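PDB 1TZA: protein ApaG from Shewanella oneidensis, which is of unknown function but belongs to the ApaG family, whose domain probably adopts an immunoglobulin-like beta sandwich of the E-set type. Local coordinates for residues His50-Asp55 with Thr60-Gly65; Ile8-Lys13 with Gly98-Val103; Gln42-Glu47 with Glu108-Ile113. One frame throughout, in Å; residues are numbered along the deposited sequence.

Interaction 1: His50-Asp55 with Thr60-Gly65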
loop_
_atom_site.group_PDB
_atom_site.type_symbol
_atom_site.label_atom_id
_atom_site.label_comp_id
_atom_site.label_asym_id
_atom_site.label_seq_id
_atom_site.Cartn_x
_atom_site.Cartn_y
_atom_site.Cartn_z
ATOM N N HIS A 50 -5.594 17.167 -2.179
ATOM C CA HIS A 50 -6.577 17.042 -3.237
ATOM C C HIS A 50 -5.865 16.372 -4.396
ATOM O O HIS A 50 -5.003 16.969 -5.037
ATOM C CB HIS A 50 -7.112 18.412 -3.656
ATOM C CG HIS A 50 -8.070 18.354 -4.805
ATOM N ND1 HIS A 50 -9.198 17.561 -4.796
ATOM C CD2 HIS A 50 -8.051 18.964 -6.013
ATOM C CE1 HIS A 50 -9.829 17.682 -5.950
ATOM N NE2 HIS A 50 -9.153 18.527 -6.708
ATOM N N TRP A 51 -6.224 15.117 -4.640
ATOM C CA TRP A 51 -5.620 14.326 -5.697
ATOM C C TRP A 51 -6.520 14.168 -6.913
ATOM O O TRP A 51 -7.742 14.262 -6.821
ATOM C CB TRP A 51 -5.280 12.920 -5.182
ATOM C CG TRP A 51 -4.150 12.828 -4.193
ATOM C CD1 TRP A 51 -4.228 12.420 -2.886
ATOM C CD2 TRP A 51 -2.761 13.049 -4.461
ATOM N NE1 TRP A 51 -2.973 12.363 -2.331
ATOM C CE2 TRP A 51 -2.053 12.745 -3.273
ATOM C CE3 TRP A 51 -2.045 13.472 -5.589
ATOM C CZ2 TRP A 51 -0.660 12.848 -3.186
ATOM C CZ3 TRP A 51 -0.655 13.573 -5.501
ATOM C CH2 TRP A 51 0.020 13.264 -4.307
ATOM N N ILE A 52 -5.886 13.939 -8.055
ATOM C CA ILE A 52 -6.576 13.682 -9.308
ATOM C C ILE A 52 -5.806 12.479 -9.825
ATOM O O ILE A 52 -4.618 12.561 -10.125
ATOM C CB ILE A 52 -6.474 14.859 -10.308
ATOM C CG1 ILE A 52 -7.391 16.003 -9.862
ATOM C CG2 ILE A 52 -6.869 14.400 -11.711
ATOM C CD1 ILE A 52 -6.850 16.804 -8.708
ATOM N N ILE A 53 -6.490 11.351 -9.892
ATOM C CA ILE A 53 -5.892 10.106 -10.322
ATOM C C ILE A 53 -6.512 9.670 -11.641
ATOM O O ILE A 53 -7.736 9.583 -11.763
ATOM C CB ILE A 53 -6.117 9.031 -9.235
ATOM C CG1 ILE A 53 -5.623 9.584 -7.885
ATOM C CG2 ILE A 53 -5.401 7.742 -9.602
ATOM C CD1 ILE A 53 -6.006 8.740 -6.685
ATOM N N THR A 54 -5.656 9.394 -12.622
ATOM C CA THR A 54 -6.101 8.998 -13.948
ATOM C C THR A 54 -5.503 7.679 -14.420
ATOM O O THR A 54 -4.288 7.492 -14.351
ATOM C CB THR A 54 -5.731 10.090 -14.968
ATOM O OG1 THR A 54 -6.189 11.361 -14.484
ATOM C CG2 THR A 54 -6.368 9.807 -16.323
ATOM N N ASP A 55 -6.353 6.762 -14.893
ATOM C CA ASP A 55 -5.855 5.485 -15.396
ATOM C C ASP A 55 -5.457 5.679 -16.862
ATOM O O ASP A 55 -5.645 6.762 -17.422
ATOM C CB ASP A 55 -6.899 4.357 -15.249
ATOM C CG ASP A 55 -8.135 4.545 -16.135
ATOM O OD1 ASP A 55 -8.104 5.363 -17.078
ATOM O OD2 ASP A 55 -9.148 3.849 -15.888
ATOM N N THR A 60 -10.834 9.227 -14.543
ATOM C CA THR A 60 -10.264 9.799 -13.336
ATOM C C THR A 60 -11.088 9.662 -12.068
ATOM O O THR A 60 -12.312 9.532 -12.107
ATOM C CB THR A 60 -9.971 11.298 -13.523
ATOM O OG1 THR A 60 -11.201 12.023 -13.474
ATOM C CG2 THR A 60 -9.303 11.559 -14.869
ATOM N N SER A 61 -10.384 9.690 -10.942
ATOM C CA SER A 61 -10.982 9.626 -9.614
ATOM C C SER A 61 -10.411 10.847 -8.911
ATOM O O SER A 61 -9.369 11.358 -9.305
ATOM C CB SER A 61 -10.539 8.368 -8.863
ATOM O OG SER A 61 -10.880 7.197 -9.574
ATOM N N GLU A 62 -11.082 11.318 -7.874
ATOM C CA GLU A 62 -10.590 12.480 -7.160
ATOM C C GLU A 62 -10.621 12.165 -5.684
ATOM O O GLU A 62 -11.612 11.650 -5.175
ATOM C CB GLU A 62 -11.467 13.698 -7.464
ATOM C CG GLU A 62 -10.689 14.955 -7.852
ATOM C CD GLU A 62 -11.595 16.136 -8.197
ATOM O OE1 GLU A 62 -12.319 16.624 -7.303
ATOM O OE2 GLU A 62 -11.582 16.574 -9.368
ATOM N N VAL A 63 -9.529 12.451 -4.990
ATOM C CA VAL A 63 -9.474 12.195 -3.561
ATOM C C VAL A 63 -9.223 13.498 -2.840
ATOM O O VAL A 63 -8.297 14.228 -3.176
ATOM C CB VAL A 63 -8.360 11.202 -3.214
ATOM C CG1 VAL A 63 -8.279 11.016 -1.698
ATOM C CG2 VAL A 63 -8.626 9.874 -3.911
ATOM N N GLN A 64 -10.061 13.792 -1.854
ATOM C CA GLN A 64 -9.936 15.020 -1.079
ATOM C C GLN A 64 -10.079 14.662 0.397
ATOM O O GLN A 64 -10.973 13.900 0.770
ATOM C CB GLN A 64 -11.036 15.999 -1.489
ATOM C CG GLN A 64 -10.552 17.394 -1.893
ATOM C CD GLN A 64 -10.573 18.400 -0.744
ATOM O OE1 GLN A 64 -9.749 18.346 0.171
ATOM N NE2 GLN A 64 -11.529 19.320 -0.791
ATOM N N GLY A 65 -9.199 15.202 1.235
ATOM C CA GLY A 65 -9.272 14.909 2.654
ATOM C C GLY A 65 -8.390 15.792 3.509
ATOM O O GLY A 65 -7.689 16.662 3.004
#

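Interaction 2: Ile8-Lys13 with Gly98-Val103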
loop_
_atom_site.group_PDB
_atom_site.type_symbol
_atom_site.label_atom_id
_atom_site.label_comp_id
_atom_site.label_asym_id
_atom_site.label_seq_id
_atom_site.Cartn_x
_atom_site.Cartn_y
_atom_site.Cartn_z
ATOM N N ILE A 8 7.435 25.832 -0.628
ATOM C CA ILE A 8 7.381 24.380 -0.528
ATOM C C ILE A 8 7.602 23.637 -1.846
ATOM O O ILE A 8 6.992 23.963 -2.863
ATOM C CB ILE A 8 6.038 23.941 0.068
ATOM C CG1 ILE A 8 5.803 24.674 1.385
ATOM C CG2 ILE A 8 6.040 22.446 0.314
ATOM C CD1 ILE A 8 4.446 24.415 1.987
ATOM N N ARG A 9 8.481 22.635 -1.813
ATOM C CA ARG A 9 8.784 21.825 -2.988
ATOM C C ARG A 9 8.370 20.380 -2.725
ATOM O O ARG A 9 8.641 19.837 -1.658
ATOM C CB ARG A 9 10.283 21.881 -3.309
ATOM C CG ARG A 9 10.688 20.982 -4.474
ATOM C CD ARG A 9 12.168 21.103 -4.816
ATOM N NE ARG A 9 13.032 20.851 -3.665
ATOM C CZ ARG A 9 14.311 20.495 -3.755
ATOM N NH1 ARG A 9 14.877 20.346 -4.948
ATOM N NH2 ARG A 9 15.028 20.289 -2.654
ATOM N N VAL A 10 7.720 19.757 -3.701
ATOM C CA VAL A 10 7.270 18.380 -3.550
ATOM C C VAL A 10 7.998 17.406 -4.490
ATOM O O VAL A 10 8.027 17.597 -5.702
ATOM C CB VAL A 10 5.740 18.284 -3.776
ATOM C CG1 VAL A 10 5.258 16.877 -3.488
ATOM C CG2 VAL A 10 5.017 19.284 -2.883
ATOM N N GLU A 11 8.591 16.367 -3.911
ATOM C CA GLU A 11 9.314 15.349 -4.671
ATOM C C GLU A 11 8.630 14.006 -4.444
ATOM O O GLU A 11 8.146 13.724 -3.350
ATOM C CB GLU A 11 10.773 15.296 -4.219
ATOM C CG GLU A 11 11.504 16.629 -4.399
ATOM C CD GLU A 11 12.960 16.589 -3.949
ATOM O OE1 GLU A 11 13.701 17.556 -4.237
ATOM O OE2 GLU A 11 13.365 15.600 -3.304
ATOM N N VAL A 12 8.586 13.168 -5.468
ATOM C CA VAL A 12 7.897 11.899 -5.318
ATOM C C VAL A 12 8.493 10.730 -6.082
ATOM O O VAL A 12 8.975 10.878 -7.211
ATOM C CB VAL A 12 6.417 12.049 -5.754
ATOM C CG1 VAL A 12 6.361 12.605 -7.152
ATOM C CG2 VAL A 12 5.693 10.704 -5.707
ATOM N N LYS A 13 8.462 9.564 -5.446
ATOM C CA LYS A 13 8.917 8.334 -6.070
ATOM C C LYS A 13 7.779 7.320 -5.882
ATOM O O LYS A 13 7.002 7.414 -4.923
ATOM C CB LYS A 13 10.234 7.850 -5.440
ATOM C CG LYS A 13 10.280 7.854 -3.919
ATOM C CD LYS A 13 11.687 7.503 -3.421
ATOM C CE LYS A 13 11.798 7.574 -1.890
ATOM N NZ LYS A 13 13.202 7.339 -1.422
ATOM N N GLY A 98 -2.005 17.033 -8.145
ATOM C CA GLY A 98 -2.936 17.717 -7.264
ATOM C C GLY A 98 -2.284 18.802 -6.427
ATOM O O GLY A 98 -1.285 19.401 -6.837
ATOM N N THR A 99 -2.849 19.063 -5.253
ATOM C CA THR A 99 -2.313 20.086 -4.371
ATOM C C THR A 99 -2.532 19.755 -2.906
ATOM O O THR A 99 -3.378 18.938 -2.557
ATOM C CB THR A 99 -2.960 21.454 -4.640
ATOM O OG1 THR A 99 -4.364 21.364 -4.397
ATOM C CG2 THR A 99 -2.734 21.887 -6.082
ATOM N N TYR A 100 -1.739 20.401 -2.061
ATOM C CA TYR A 100 -1.820 20.251 -0.619
ATOM C C TYR A 100 -2.241 21.614 -0.100
ATOM O O TYR A 100 -1.677 22.633 -0.508
ATOM C CB TYR A 100 -0.450 19.900 -0.026
ATOM C CG TYR A 100 0.017 18.496 -0.292
ATOM C CD1 TYR A 100 -0.818 17.407 -0.052
ATOM C CD2 TYR A 100 1.314 18.247 -0.732
ATOM C CE1 TYR A 100 -0.370 16.097 -0.238
ATOM C CE2 TYR A 100 1.778 16.944 -0.923
ATOM C CZ TYR A 100 0.927 15.869 -0.669
ATOM O OH TYR A 100 1.379 14.572 -0.825
ATOM N N GLY A 101 -3.235 21.651 0.778
ATOM C CA GLY A 101 -3.663 22.925 1.326
ATOM C C GLY A 101 -2.781 23.252 2.516
ATOM O O GLY A 101 -2.943 22.663 3.582
HETATM N N MSE A 102 -1.840 24.176 2.341
HETATM C CA MSE A 102 -0.928 24.552 3.425
HETATM C C MSE A 102 -1.374 25.800 4.181
HETATM O O MSE A 102 -2.110 26.630 3.654
HETATM C CB MSE A 102 0.480 24.834 2.878
HETATM C CG MSE A 102 1.048 23.800 1.909
HETATM SE SE MSE A 102 1.442 22.093 2.719
HETATM C CE MSE A 102 2.544 22.686 4.213
ATOM N N VAL A 103 -0.912 25.922 5.422
ATOM C CA VAL A 103 -1.187 27.095 6.239
ATOM C C VAL A 103 0.120 27.400 6.962
ATOM O O VAL A 103 0.784 26.491 7.467
ATOM C CB VAL A 103 -2.327 26.866 7.273
ATOM C CG1 VAL A 103 -1.995 25.705 8.189
ATOM C CG2 VAL A 103 -2.543 28.143 8.090
#

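Interaction 3: Gln42-Glu47 with Glu108-Ile113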
loop_
_atom_site.group_PDB
_atom_site.type_symbol
_atom_site.label_atom_id
_atom_site.label_comp_id
_atom_site.label_asym_id
_atom_site.label_seq_id
_atom_site.Cartn_x
_atom_site.Cartn_y
_atom_site.Cartn_z
ATOM N N GLN A 42 9.746 30.050 7.672
ATOM C CA GLN A 42 8.695 29.905 8.668
ATOM C C GLN A 42 8.040 28.528 8.556
ATOM O O GLN A 42 7.988 27.949 7.474
ATOM C CB GLN A 42 7.683 31.023 8.430
ATOM C CG GLN A 42 6.350 30.929 9.128
ATOM C CD GLN A 42 5.492 32.146 8.796
ATOM O OE1 GLN A 42 5.452 32.593 7.642
ATOM N NE2 GLN A 42 4.807 32.691 9.801
ATOM N N ALA A 43 7.552 28.000 9.674
ATOM C CA ALA A 43 6.919 26.685 9.673
ATOM C C ALA A 43 5.669 26.667 8.798
ATOM O O ALA A 43 4.979 27.678 8.666
ATOM C CB ALA A 43 6.567 26.265 11.102
ATOM N N ALA A 44 5.393 25.511 8.202
ATOM C CA ALA A 44 4.227 25.336 7.338
ATOM C C ALA A 44 3.506 24.041 7.707
ATOM O O ALA A 44 4.127 22.979 7.833
ATOM C CB ALA A 44 4.652 25.305 5.875
ATOM N N LYS A 45 2.193 24.140 7.877
ATOM C CA LYS A 45 1.378 23.000 8.251
ATOM C C LYS A 45 0.511 22.510 7.100
ATOM O O LYS A 45 -0.241 23.283 6.495
ATOM C CB LYS A 45 0.502 23.382 9.437
ATOM C CG LYS A 45 -0.354 22.272 10.001
ATOM C CD LYS A 45 -1.156 22.816 11.169
ATOM C CE LYS A 45 -2.054 21.770 11.764
ATOM N NZ LYS A 45 -2.893 22.358 12.841
ATOM N N LEU A 46 0.621 21.218 6.806
ATOM C CA LEU A 46 -0.157 20.599 5.733
ATOM C C LEU A 46 -1.541 20.248 6.273
ATOM O O LEU A 46 -1.683 19.326 7.071
ATOM C CB LEU A 46 0.563 19.338 5.239
ATOM C CG LEU A 46 0.061 18.683 3.949
ATOM C CD1 LEU A 46 1.129 17.734 3.403
ATOM C CD2 LEU A 46 -1.247 17.959 4.220
ATOM N N GLU A 47 -2.564 20.977 5.841
ATOM C CA GLU A 47 -3.912 20.717 6.330
ATOM C C GLU A 47 -4.768 19.814 5.447
ATOM O O GLU A 47 -5.466 18.934 5.956
ATOM C CB GLU A 47 -4.642 22.039 6.576
ATOM C CG GLU A 47 -4.102 22.802 7.774
ATOM C CD GLU A 47 -4.931 24.019 8.128
ATOM O OE1 GLU A 47 -4.791 24.521 9.263
ATOM O OE2 GLU A 47 -5.718 24.478 7.276
ATOM N N GLU A 108 -1.466 32.343 7.199
ATOM C CA GLU A 108 -1.815 32.456 5.791
ATOM C C GLU A 108 -1.934 31.104 5.096
ATOM O O GLU A 108 -1.115 30.205 5.301
ATOM C CB GLU A 108 -0.798 33.331 5.050
ATOM C CG GLU A 108 -1.156 33.564 3.583
ATOM C CD GLU A 108 -0.160 34.447 2.851
ATOM O OE1 GLU A 108 1.057 34.176 2.948
ATOM O OE2 GLU A 108 -0.594 35.403 2.169
ATOM N N HIS A 109 -2.965 30.983 4.265
ATOM C CA HIS A 109 -3.243 29.762 3.516
ATOM C C HIS A 109 -2.736 29.826 2.077
ATOM O O HIS A 109 -2.945 30.816 1.379
ATOM C CB HIS A 109 -4.749 29.506 3.492
ATOM C CG HIS A 109 -5.336 29.222 4.838
ATOM N ND1 HIS A 109 -5.365 27.959 5.387
ATOM C CD2 HIS A 109 -5.917 30.041 5.746
ATOM C CE1 HIS A 109 -5.939 28.011 6.576
ATOM N NE2 HIS A 109 -6.284 29.262 6.817
ATOM N N PHE A 110 -2.078 28.761 1.635
ATOM C CA PHE A 110 -1.574 28.696 0.269
ATOM C C PHE A 110 -1.506 27.241 -0.176
ATOM O O PHE A 110 -1.734 26.334 0.623
ATOM C CB PHE A 110 -0.192 29.345 0.157
ATOM C CG PHE A 110 0.861 28.681 0.987
ATOM C CD1 PHE A 110 0.847 28.796 2.374
ATOM C CD2 PHE A 110 1.883 27.952 0.382
ATOM C CE1 PHE A 110 1.839 28.200 3.152
ATOM C CE2 PHE A 110 2.884 27.348 1.150
ATOM C CZ PHE A 110 2.861 27.474 2.538
ATOM N N ASN A 111 -1.192 27.016 -1.447
ATOM C CA ASN A 111 -1.129 25.658 -1.959
ATOM C C ASN A 111 0.249 25.217 -2.417
ATOM O O ASN A 111 1.003 25.995 -2.996
ATOM C CB ASN A 111 -2.109 25.486 -3.118
ATOM C CG ASN A 111 -3.543 25.767 -2.715
ATOM O OD1 ASN A 111 -4.081 25.151 -1.791
ATOM N ND2 ASN A 111 -4.172 26.707 -3.411
ATOM N N ALA A 112 0.566 23.960 -2.130
ATOM C CA ALA A 112 1.823 23.352 -2.542
ATOM C C ALA A 112 1.417 22.460 -3.711
ATOM O O ALA A 112 0.633 21.526 -3.540
ATOM C CB ALA A 112 2.413 22.512 -1.412
ATOM N N ILE A 113 1.925 22.763 -4.900
ATOM C CA ILE A 113 1.585 21.991 -6.084
ATOM C C ILE A 113 2.308 20.659 -6.126
ATOM O O ILE A 113 3.473 20.554 -5.751
ATOM C CB ILE A 113 1.927 22.764 -7.375
ATOM C CG1 ILE A 113 1.250 24.131 -7.349
ATOM C CG2 ILE A 113 1.456 21.978 -8.602
ATOM C CD1 ILE A 113 1.704 25.055 -8.457
#

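Interaction 1: His50-Asp55 with Thr60-Gly65
His50 to Thr54 pair with Gln64 to Thr60 in a beta hairpin, whose antiparallel strands run 4.6 Å apart at the margin of the chain's larger sheet in a beta sandwich, where Gln64 bonds through its backbone to the second subunit. Trp51 with Val63 and Ile53 with Ser61 are the hydrogen-bonded pairs; Ile53 N to Ser61 O, at 2.9 Å, is nearly straight (175° at the hydrogen). Trp51, Ile53 and Val63 turn to the interior face. There Ile53 CD1 passes Val63 CG2 at 4.0 Å, while the indole swings away and meets Tyr32 and Tyr83 of the opposing sheet. The other face is mixed, mostly polar but with Ile52 beside Glu62. Thr54 and Thr60 lie side by side, OG1 of the former 3.1 Å from CG2 of the latter. With CG anti to the backbone N (chi1 176°), the His50 ring lies over the neighbouring strand, between Glu62 and the aliphatic CG of Gln64. Glu62 reaches it with an extended chain, whose CG rests 3.2 Å from Trp51 O. The Glu62 carboxylate stands 79° from the His50 ring plane and meets its edge through a carbon, without a hydrogen bond: OE1 is 3.0 Å from His50 CE1.

Interaction 2: Ile8-Lys13 with Gly98-Val103
Ile8 carries its CG1 branch beside the backbone N and runs straight on to CD1 (chi2 174°), whereas Met102, a selenomethionine, folds back on itself, bent at both chi2 (-68°) and chi3 (-52°). One extended chain thus meets one hooked chain tip to tip. The methyl CD1 of Ile8 enters the hook, 3.4 Å from Met102 CE and 3.5 Å from Met102 CG, with Met102 SE a little farther off at 3.9 Å. The end-methyl approach is tight for two apolar groups. Two residues along each strand the fit is lighter: Val10 CG1 reaches the ring of Tyr100 at its edge, 4.3 Å from Tyr100 CE2, and lies near the ring plane. The phenol end runs past this contact and is satisfied elsewhere, by a hydrogen bond between its OH and that of Tyr83.

No hydrogen bond links the segments. Their backbones stay well apart, with 9.2 Å between Ile8 CA and Met102 CA, a spacing that side chains from both strands must fill. Arg9 and Glu11 take the other side of strand 8-19, where Glu11 OE1 sits over the face of the Arg9 guanidinium, 3.1 Å from Arg9 NH1, an attraction of charges without an N-H aimed at the oxygen. Ile36 and Ile34 of strand 28-38 and Phe110 of strand 109-120 add to the apolar surroundings. Facing strands from two separate sheets, whose side chains meet without backbone pairing, form the buried core of a beta sandwich, consistent with the immunoglobulin-like fold of E-set domains.

Interaction 3: Gln42-Glu47 with Glu108-Ile113
Two strands that flank a common neighbour in one antiparallel sheet make this contact: 44-55 and 109-120 both pair with 93-104, so Ala44 and Glu47 can meet Phe110 and His109 only by reaching past the strand between them. One meeting takes place on each face of the sheet.

On the interior face Phe110 puts its ring toward the neighbouring strands by a first torsion that places CG between the backbone N and the carbonyl carbon (chi1 62°). The far end of the ring then comes to Ala44, where Phe110 CZ is 4.4 Å from Ala44 CB. The methyl group lies at the ring edge, near its plane, so the touch is light. Glu108 O also lies at the ring edge, in plane, 3.8 Å from Phe110 CD1. Ile8 of the opposing sheet packs against both Ala44 and Phe110.

On the outer face Glu47, extended beyond CG, and His109 cross at about a right angle over Val103. The nearest atoms are Glu47 OE2 and His109 CE1, 3.6 Å apart, and the oxygen lies in the imidazole plane at its edge. With Glu47 OE2 still 4.0 Å from His109 ND1, no hydrogen bond forms; if the histidine were protonated, a modest electrostatic attraction would be expected. The carboxylate and ring planes differ by 54°. Apolar contacts on the inward face and a polar one on the outward face, each made past an intervening strand, are the two-faced pattern of a sheet in a beta sandwich.

Strand 93-104 ties the three contacts together. It pairs with strand 44-55 through a probable hydrogen bond from His50 N to Thr99 O, 2.9 Å, which joins interaction 1 to interaction 2. On its other side, Met102 N lies 2.8 Å from Phe110 O, a probable bond joining interactions 2 and 3. Their centres are only about 9 Å apart, and Ile8 CD1 also packs 3.4 Å from Phe110 CE2. Interactions 1 and 3 occupy successive parts of strand 44-55, their centres about 20 Å apart. Interaction 1 pairs adjacent strands and interaction 3 spans next-but-one strands of the same sheet, while interaction 2 crosses to the opposing sheet.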